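PDB 5J78: acetaldehyde dehydrogenase (Acetylating) from Geobacillus thermoglucosidasius, which probably catalyses the reversible, NAD-dependent interconversion of acetaldehyde and acetyl-CoA. Local coordinates for residues V309-L319 with P358-I367; G325-E333 with P340-A348. One frame throughout, in Å; residues are numbered along the deposited sequence.

Contact 1. Residues V309-L319 with P358-I367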
loop_
_atom_site.group_PDB
_atom_site.type_symbol
_atom_site.label_atom_id
_atom_site.label_comp_id
_atom_site.label_asym_id
_atom_site.label_seq_id
_atom_site.Cartn_x
_atom_site.Cartn_y
_atom_site.Cartn_z
ATOM N N VAL A 309 -4.688 -0.615 -41.603
ATOM C CA VAL A 309 -3.843 0.236 -40.773
ATOM C C VAL A 309 -4.418 0.294 -39.336
ATOM O O VAL A 309 -3.670 0.184 -38.367
ATOM C CB VAL A 309 -3.703 1.647 -41.373
ATOM C CG1 VAL A 309 -2.963 2.605 -40.396
ATOM C CG2 VAL A 309 -2.955 1.577 -42.679
ATOM N N ALA A 310 -5.741 0.411 -39.211
ATOM C CA ALA A 310 -6.376 0.578 -37.907
ATOM C C ALA A 310 -6.083 -0.589 -37.006
ATOM O O ALA A 310 -6.103 -0.456 -35.783
ATOM C CB ALA A 310 -7.870 0.752 -38.039
ATOM N N SER A 311 -5.798 -1.730 -37.615
ATOM C CA SER A 311 -5.583 -2.967 -36.877
ATOM C C SER A 311 -4.262 -2.986 -36.138
ATOM O O SER A 311 -4.099 -3.728 -35.170
ATOM C CB SER A 311 -5.646 -4.155 -37.836
ATOM O OG SER A 311 -6.836 -4.095 -38.591
ATOM N N ILE A 312 -3.312 -2.185 -36.611
ATOM C CA ILE A 312 -2.003 -2.134 -35.979
ATOM C C ILE A 312 -1.749 -0.816 -35.246
ATOM O O ILE A 312 -0.665 -0.618 -34.706
ATOM C CB ILE A 312 -0.882 -2.368 -37.017
ATOM C CG1 ILE A 312 -0.839 -1.251 -38.061
ATOM C CG2 ILE A 312 -1.077 -3.718 -37.699
ATOM C CD1 ILE A 312 0.508 -1.115 -38.721
ATOM N N ILE A 313 -2.734 0.079 -35.232
ATOM C CA ILE A 313 -2.587 1.345 -34.522
ATOM C C ILE A 313 -2.683 1.121 -33.011
ATOM O O ILE A 313 -1.939 1.739 -32.255
ATOM C CB ILE A 313 -3.623 2.383 -34.974
ATOM C CG1 ILE A 313 -3.155 2.997 -36.288
ATOM C CG2 ILE A 313 -3.794 3.515 -33.935
ATOM C CD1 ILE A 313 -4.125 3.961 -36.906
ATOM N N MET A 314 -3.586 0.252 -32.566
ATOM C CA MET A 314 -3.559 -0.163 -31.164
ATOM C C MET A 314 -3.632 -1.679 -30.981
ATOM O O MET A 314 -4.249 -2.406 -31.771
ATOM C CB MET A 314 -4.671 0.547 -30.364
ATOM C CG MET A 314 -6.078 0.476 -30.883
ATOM S SD MET A 314 -7.064 1.911 -30.328
ATOM C CE MET A 314 -6.530 2.073 -28.631
ATOM N N VAL A 315 -2.915 -2.135 -29.956
ATOM C CA VAL A 315 -2.952 -3.515 -29.494
ATOM C C VAL A 315 -3.355 -3.469 -28.025
ATOM O O VAL A 315 -2.910 -2.590 -27.279
ATOM C CB VAL A 315 -1.601 -4.238 -29.683
ATOM C CG1 VAL A 315 -1.181 -4.189 -31.146
ATOM C CG2 VAL A 315 -0.529 -3.625 -28.809
ATOM N N ASN A 316 -4.182 -4.428 -27.618
ATOM C CA ASN A 316 -5.075 -4.240 -26.479
ATOM C C ASN A 316 -5.937 -3.030 -26.812
ATOM O O ASN A 316 -6.416 -2.896 -27.944
ATOM C CB ASN A 316 -4.319 -4.043 -25.158
ATOM C CG ASN A 316 -3.399 -5.203 -24.831
ATOM O OD1 ASN A 316 -3.616 -6.329 -25.279
ATOM N ND2 ASN A 316 -2.367 -4.933 -24.033
ATOM N N GLY A 317 -6.116 -2.140 -25.843
ATOM C CA GLY A 317 -6.850 -0.909 -26.067
ATOM C C GLY A 317 -5.932 0.274 -25.865
ATOM O O GLY A 317 -6.344 1.300 -25.317
ATOM N N SER A 318 -4.681 0.121 -26.298
ATOM C CA SER A 318 -3.687 1.184 -26.190
ATOM C C SER A 318 -2.835 1.284 -27.453
ATOM O O SER A 318 -2.709 0.319 -28.203
ATOM C CB SER A 318 -2.785 0.947 -24.979
ATOM O OG SER A 318 -2.059 -0.260 -25.133
ATOM N N LEU A 319 -2.248 2.459 -27.668
ATOM C CA LEU A 319 -1.376 2.700 -28.807
ATOM C C LEU A 319 -0.283 1.636 -28.908
ATOM O O LEU A 319 0.343 1.275 -27.921
ATOM C CB LEU A 319 -0.756 4.095 -28.709
ATOM C CG LEU A 319 0.158 4.511 -29.871
ATOM C CD1 LEU A 319 -0.622 4.625 -31.203
ATOM C CD2 LEU A 319 0.857 5.822 -29.515
ATOM N N PRO A 358 -9.456 3.899 -33.665
ATOM C CA PRO A 358 -8.004 4.087 -33.578
ATOM C C PRO A 358 -7.453 5.279 -34.342
ATOM O O PRO A 358 -6.351 5.730 -34.017
ATOM C CB PRO A 358 -7.457 2.785 -34.152
ATOM C CG PRO A 358 -8.536 1.783 -33.889
ATOM C CD PRO A 358 -9.805 2.528 -34.081
ATOM N N PHE A 359 -8.177 5.802 -35.321
ATOM C CA PHE A 359 -7.658 6.945 -36.052
ATOM C C PHE A 359 -7.912 8.247 -35.285
ATOM O O PHE A 359 -7.294 9.267 -35.575
ATOM C CB PHE A 359 -8.259 7.004 -37.458
ATOM C CG PHE A 359 -7.603 6.061 -38.432
ATOM C CD1 PHE A 359 -6.419 6.405 -39.048
ATOM C CD2 PHE A 359 -8.167 4.832 -38.724
ATOM C CE1 PHE A 359 -5.797 5.534 -39.950
ATOM C CE2 PHE A 359 -7.551 3.967 -39.616
ATOM C CZ PHE A 359 -6.359 4.322 -40.221
ATOM N N SER A 360 -8.801 8.212 -34.299
ATOM C CA SER A 360 -9.120 9.416 -33.537
ATOM C C SER A 360 -8.205 9.617 -32.320
ATOM O O SER A 360 -8.220 10.697 -31.735
ATOM C CB SER A 360 -10.571 9.396 -33.061
ATOM O OG SER A 360 -10.751 8.410 -32.070
ATOM N N ILE A 361 -7.427 8.597 -31.943
ATOM C CA ILE A 361 -6.528 8.712 -30.787
ATOM C C ILE A 361 -5.171 9.297 -31.181
ATOM O O ILE A 361 -4.913 9.585 -32.372
ATOM C CB ILE A 361 -6.319 7.340 -30.072
ATOM C CG1 ILE A 361 -5.461 6.358 -30.898
ATOM C CG2 ILE A 361 -7.666 6.715 -29.749
ATOM C CD1 ILE A 361 -4.873 5.204 -30.080
ATOM N N GLU A 362 -4.317 9.482 -30.170
ATOM C CA GLU A 362 -2.980 10.010 -30.360
ATOM C C GLU A 362 -2.141 8.899 -30.972
ATOM O O GLU A 362 -2.024 7.812 -30.399
ATOM C CB GLU A 362 -2.355 10.499 -29.032
ATOM C CG GLU A 362 -1.066 11.293 -29.257
ATOM C CD GLU A 362 -0.223 11.533 -28.015
ATOM O OE1 GLU A 362 -0.482 10.918 -26.958
ATOM O OE2 GLU A 362 0.712 12.364 -28.113
ATOM N N LYS A 363 -1.532 9.172 -32.118
ATOM C CA LYS A 363 -0.898 8.099 -32.890
ATOM C C LYS A 363 0.630 8.138 -32.868
ATOM O O LYS A 363 1.277 7.138 -33.200
ATOM C CB LYS A 363 -1.422 8.154 -34.342
ATOM C CG LYS A 363 -2.929 7.858 -34.405
ATOM C CD LYS A 363 -3.585 8.208 -35.741
ATOM C CE LYS A 363 -3.693 9.699 -35.964
ATOM N NZ LYS A 363 -4.773 10.332 -35.153
ATOM N N LEU A 364 1.191 9.280 -32.467
ATOM C CA LEU A 364 2.641 9.442 -32.319
ATOM C C LEU A 364 3.385 8.846 -33.518
ATOM O O LEU A 364 4.370 8.128 -33.377
ATOM C CB LEU A 364 3.130 8.800 -31.015
ATOM C CG LEU A 364 2.861 9.588 -29.715
ATOM C CD1 LEU A 364 3.284 8.783 -28.492
ATOM C CD2 LEU A 364 3.563 10.934 -29.711
ATOM N N SER A 365 2.885 9.150 -34.706
ATOM C CA SER A 365 3.450 8.608 -35.940
ATOM C C SER A 365 2.843 9.377 -37.112
ATOM O O SER A 365 1.896 10.160 -36.924
ATOM C CB SER A 365 3.174 7.103 -36.056
ATOM O OG SER A 365 1.780 6.857 -36.115
ATOM N N PRO A 366 3.384 9.184 -38.319
ATOM C CA PRO A 366 2.937 10.005 -39.446
ATOM C C PRO A 366 1.605 9.500 -40.011
ATOM O O PRO A 366 1.480 9.158 -41.192
ATOM C CB PRO A 366 4.089 9.879 -40.452
ATOM C CG PRO A 366 5.188 9.196 -39.736
ATOM C CD PRO A 366 4.566 8.386 -38.669
ATOM N N ILE A 367 0.612 9.458 -39.128
ATOM C CA ILE A 367 -0.774 9.169 -39.466
ATOM C C ILE A 367 -1.633 10.304 -38.947
ATOM O O ILE A 367 -1.494 10.736 -37.801
ATOM C CB ILE A 367 -1.270 7.848 -38.857
ATOM C CG1 ILE A 367 -0.333 6.714 -39.243
ATOM C CG2 ILE A 367 -2.699 7.572 -39.304
ATOM C CD1 ILE A 367 -0.642 5.361 -38.587
#

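Contact 2. Residues G325-E333 with P340-A348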
loop_
_atom_site.group_PDB
_atom_site.type_symbol
_atom_site.label_atom_id
_atom_site.label_comp_id
_atom_site.label_asym_id
_atom_site.label_seq_id
_atom_site.Cartn_x
_atom_site.Cartn_y
_atom_site.Cartn_z
ATOM N N GLY A 325 6.890 6.591 -34.172
ATOM C CA GLY A 325 8.092 7.133 -34.779
ATOM C C GLY A 325 8.552 6.395 -36.032
ATOM O O GLY A 325 9.718 6.491 -36.421
ATOM N N LYS A 326 7.641 5.669 -36.672
ATOM C CA LYS A 326 7.980 4.897 -37.876
ATOM C C LYS A 326 7.637 5.632 -39.169
ATOM O O LYS A 326 6.614 6.310 -39.263
ATOM C CB LYS A 326 7.270 3.541 -37.832
ATOM C CG LYS A 326 7.760 2.643 -36.697
ATOM C CD LYS A 326 9.253 2.359 -36.858
ATOM C CE LYS A 326 9.758 1.309 -35.889
ATOM N NZ LYS A 326 11.219 1.086 -36.088
ATOM N N ALA A 327 8.498 5.492 -40.174
ATOM C CA ALA A 327 8.221 6.068 -41.482
ATOM C C ALA A 327 6.932 5.453 -42.040
ATOM O O ALA A 327 6.594 4.317 -41.684
ATOM C CB ALA A 327 9.404 5.828 -42.438
ATOM N N PRO A 328 6.200 6.200 -42.895
ATOM C CA PRO A 328 4.969 5.684 -43.512
ATOM C C PRO A 328 5.144 4.307 -44.159
ATOM O O PRO A 328 4.265 3.456 -44.045
ATOM C CB PRO A 328 4.641 6.732 -44.581
ATOM C CG PRO A 328 5.320 7.965 -44.142
ATOM C CD PRO A 328 6.497 7.581 -43.325
ATOM N N GLN A 329 6.274 4.112 -44.832
ATOM C CA GLN A 329 6.562 2.863 -45.528
ATOM C C GLN A 329 6.665 1.675 -44.578
ATOM O O GLN A 329 6.218 0.577 -44.911
ATOM C CB GLN A 329 7.856 2.990 -46.323
ATOM C CG GLN A 329 7.751 3.917 -47.538
ATOM C CD GLN A 329 7.636 5.405 -47.174
ATOM O OE1 GLN A 329 8.131 5.864 -46.124
ATOM N NE2 GLN A 329 6.981 6.167 -48.053
ATOM N N VAL A 330 7.260 1.897 -43.404
ATOM C CA VAL A 330 7.356 0.862 -42.383
ATOM C C VAL A 330 5.964 0.513 -41.890
ATOM O O VAL A 330 5.619 -0.655 -41.762
ATOM C CB VAL A 330 8.228 1.306 -41.194
ATOM C CG1 VAL A 330 8.185 0.263 -40.057
ATOM C CG2 VAL A 330 9.669 1.576 -41.650
ATOM N N ILE A 331 5.161 1.537 -41.624
ATOM C CA ILE A 331 3.795 1.324 -41.179
ATOM C C ILE A 331 3.000 0.562 -42.243
ATOM O O ILE A 331 2.238 -0.351 -41.919
ATOM C CB ILE A 331 3.117 2.657 -40.877
ATOM C CG1 ILE A 331 3.811 3.341 -39.693
ATOM C CG2 ILE A 331 1.648 2.468 -40.545
ATOM C CD1 ILE A 331 3.482 4.787 -39.580
ATOM N N ALA A 332 3.166 0.956 -43.506
ATOM C CA ALA A 332 2.473 0.290 -44.620
ATOM C C ALA A 332 2.797 -1.200 -44.634
ATOM O O ALA A 332 1.910 -2.042 -44.721
ATOM C CB ALA A 332 2.866 0.922 -45.937
ATOM N N GLU A 333 4.084 -1.507 -44.521
ATOM C CA GLU A 333 4.546 -2.876 -44.499
ATOM C C GLU A 333 3.914 -3.634 -43.345
ATOM O O GLU A 333 3.470 -4.777 -43.505
ATOM C CB GLU A 333 6.067 -2.915 -44.394
ATOM C CG GLU A 333 6.676 -4.251 -44.780
ATOM C CD GLU A 333 8.192 -4.260 -44.663
ATOM O OE1 GLU A 333 8.802 -3.166 -44.714
ATOM O OE2 GLU A 333 8.771 -5.361 -44.518
ATOM N N PRO A 340 3.530 4.307 -52.325
ATOM C CA PRO A 340 4.704 4.864 -53.003
ATOM C C PRO A 340 5.822 5.240 -52.040
ATOM O O PRO A 340 5.585 5.588 -50.879
ATOM C CB PRO A 340 4.150 6.109 -53.710
ATOM C CG PRO A 340 2.693 5.858 -53.866
ATOM C CD PRO A 340 2.285 5.002 -52.690
ATOM N N SER A 341 7.047 5.176 -52.542
ATOM C CA SER A 341 8.224 5.405 -51.726
ATOM C C SER A 341 8.378 6.866 -51.340
ATOM O O SER A 341 9.123 7.189 -50.424
ATOM C CB SER A 341 9.467 4.950 -52.478
ATOM O OG SER A 341 9.657 5.781 -53.610
ATOM N N ASP A 342 7.684 7.750 -52.050
ATOM C CA ASP A 342 7.765 9.177 -51.755
ATOM C C ASP A 342 6.679 9.669 -50.765
ATOM O O ASP A 342 6.645 10.847 -50.420
ATOM C CB ASP A 342 7.685 9.981 -53.063
ATOM C CG ASP A 342 6.334 9.852 -53.762
ATOM O OD1 ASP A 342 5.490 9.042 -53.328
ATOM O OD2 ASP A 342 6.114 10.566 -54.761
ATOM N N VAL A 343 5.800 8.783 -50.317
ATOM C CA VAL A 343 4.737 9.176 -49.391
ATOM C C VAL A 343 5.329 9.730 -48.082
ATOM O O VAL A 343 6.229 9.135 -47.508
ATOM C CB VAL A 343 3.806 7.992 -49.083
ATOM C CG1 VAL A 343 2.828 8.331 -47.954
ATOM C CG2 VAL A 343 3.038 7.588 -50.321
ATOM N N LYS A 344 4.826 10.871 -47.617
ATOM C CA LYS A 344 5.353 11.490 -46.382
ATOM C C LYS A 344 4.471 11.258 -45.160
ATOM O O LYS A 344 4.944 11.309 -44.018
ATOM C CB LYS A 344 5.543 12.989 -46.571
ATOM C CG LYS A 344 6.838 13.353 -47.294
ATOM C CD LYS A 344 6.867 14.841 -47.592
ATOM C CE LYS A 344 8.248 15.461 -47.410
ATOM N NZ LYS A 344 8.148 16.836 -46.812
ATOM N N LEU A 345 3.189 11.029 -45.396
ATOM C CA LEU A 345 2.263 10.753 -44.312
ATOM C C LEU A 345 1.032 10.082 -44.865
ATOM O O LEU A 345 0.656 10.300 -46.017
ATOM C CB LEU A 345 1.884 12.037 -43.559
ATOM C CG LEU A 345 1.024 13.087 -44.269
ATOM C CD1 LEU A 345 0.523 14.139 -43.285
ATOM C CD2 LEU A 345 1.807 13.755 -45.376
ATOM N N LEU A 346 0.445 9.238 -44.029
ATOM C CA LEU A 346 -0.837 8.612 -44.266
ATOM C C LEU A 346 -1.962 9.427 -43.679
ATOM O O LEU A 346 -1.867 9.877 -42.538
ATOM C CB LEU A 346 -0.859 7.220 -43.632
ATOM C CG LEU A 346 0.300 6.300 -43.986
ATOM C CD1 LEU A 346 0.084 4.915 -43.351
ATOM C CD2 LEU A 346 0.429 6.183 -45.515
ATOM N N VAL A 347 -3.034 9.580 -44.447
ATOM C CA VAL A 347 -4.224 10.303 -44.024
ATOM C C VAL A 347 -5.451 9.401 -44.164
ATOM O O VAL A 347 -5.535 8.582 -45.083
ATOM C CB VAL A 347 -4.437 11.580 -44.843
ATOM C CG1 VAL A 347 -5.697 12.307 -44.374
ATOM C CG2 VAL A 347 -3.216 12.479 -44.769
ATOM N N ALA A 348 -6.393 9.553 -43.242
ATOM C CA ALA A 348 -7.598 8.724 -43.207
ATOM C C ALA A 348 -8.806 9.558 -42.847
ATOM O O ALA A 348 -8.900 10.105 -41.735
ATOM C CB ALA A 348 -7.448 7.578 -42.211
#

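Contact 1. Residues V309-L319 with P358-I367
I313 lies across the middle of this contact and touches P358, F359, I361 and I367. Its CD1 sits over one face of the F359 ring as a CH-pi contact, 3.9 Å from the ring centroid and 16° off the ring normal. CG2 of I313 packs on CB of P358 at 3.7 Å. With chi1 at -80°, CG1 lies anti to the carbonyl carbon and carries CD1 to the ring, while CG2, anti to the backbone N, faces the proline.

A310 and V309 add to the helix side of the contact. CB of A310 meets CE2 of F359 at 3.6 Å, and CG1 of V309 meets CZ of F359 at 3.8 Å. CG1 of V309 also comes tip to tip with CD1 of I367.

Beyond the helix, M314 crosses P358. Its SD lies 3.9 Å from CG of P358, and the bend at chi3 carries CE on to CD1 of I361. L319 closes the far end, with CD1 3.6 Å from the carbonyl O of E362 and CD2 against L364.

The loop is held in shape by K363. Its NZ donates to the carbonyl O of F359. K363 NZ also donates to I361 O at 2.9 Å, nearly in line with the C=O bond. Q277 O is a third acceptor for it.

An apolar seam thus joins the end of helix 303-313 and the hairpin 314-319 to the loop entering strand 367-373, in the domain built on the parallel sheet. In this loop E362 comes close to the oxidised cysteine at 273, seen as 3-sulfinoalanine and probably the catalytic cysteine of the aldehyde dehydrogenase family.

Contact 2. Residues G325-E333 with P340-A348
The flat carboxamide of Q329 meets the turn 340-343 through its NE2 edge. Both N-H groups are used. One bonds from NE2 of Q329 to the carbonyl O of V343 at 3.1 Å, with an N-H...O angle of 169°. The other bonds from NE2 of Q329 to the carbonyl O of P340 at 3.2 Å, with an angle of 160°. Both acceptors lie close to the amide plane, and each is met on a lone pair. Two bonds in one plane fix the rotation of the amide. The bend at chi2, 71°, turns the end of the side chain toward the turn.

Next to it the pyrrolidine ring of P328 sets CG 3.4 Å from the carbonyl O of K344. CB of P328 packs on CG1 of V343 at 4.1 Å and, more loosely, on CD2 of L346. Farther along the helix, CG2 of I331 touches CD1 of L346 at 4.0 Å. These two side chains lie alongside each other, pointing opposite ways.

The segment 340-343 is a type I beta turn. P340 O accepts from V343 N as well as from Q329, so one oxygen serves both the turn and the helix. A327 is the N-cap residue of the helix. V343 and P340 also pack on Y299 of strand 298-300, outermost in the parallel sheet within this chain.

The chemistry divides in two. P328, I331 and L346 pack helix 328-335 on the parallel sheet. The two bonds from the amide of Q329, a partly exposed residue, fix how the first turn of the helix sits against the beta turn before strand 345-349.

How the contacts relate
From the N terminus, the chain leaves helix 303-313, makes the hairpin 314-319 and reaches helix 328-335. It then passes through a beta turn into strand 345-349. Contact 2 closes the short loop between that helix and strand, with six residues between its segments. Contact 1 closes a longer one, since its second segment comes only after that strand, on the way into strand 367-373. Contact 2 is therefore nested inside contact 1, and their centres lie about 14 Å apart. The two also touch. G325 pairs with L364 and L346 with P366, probably by backbone hydrogen bonds, and F359 packs on A348. Together they tie two helices and the hairpin to neighbouring strands of the parallel sheet.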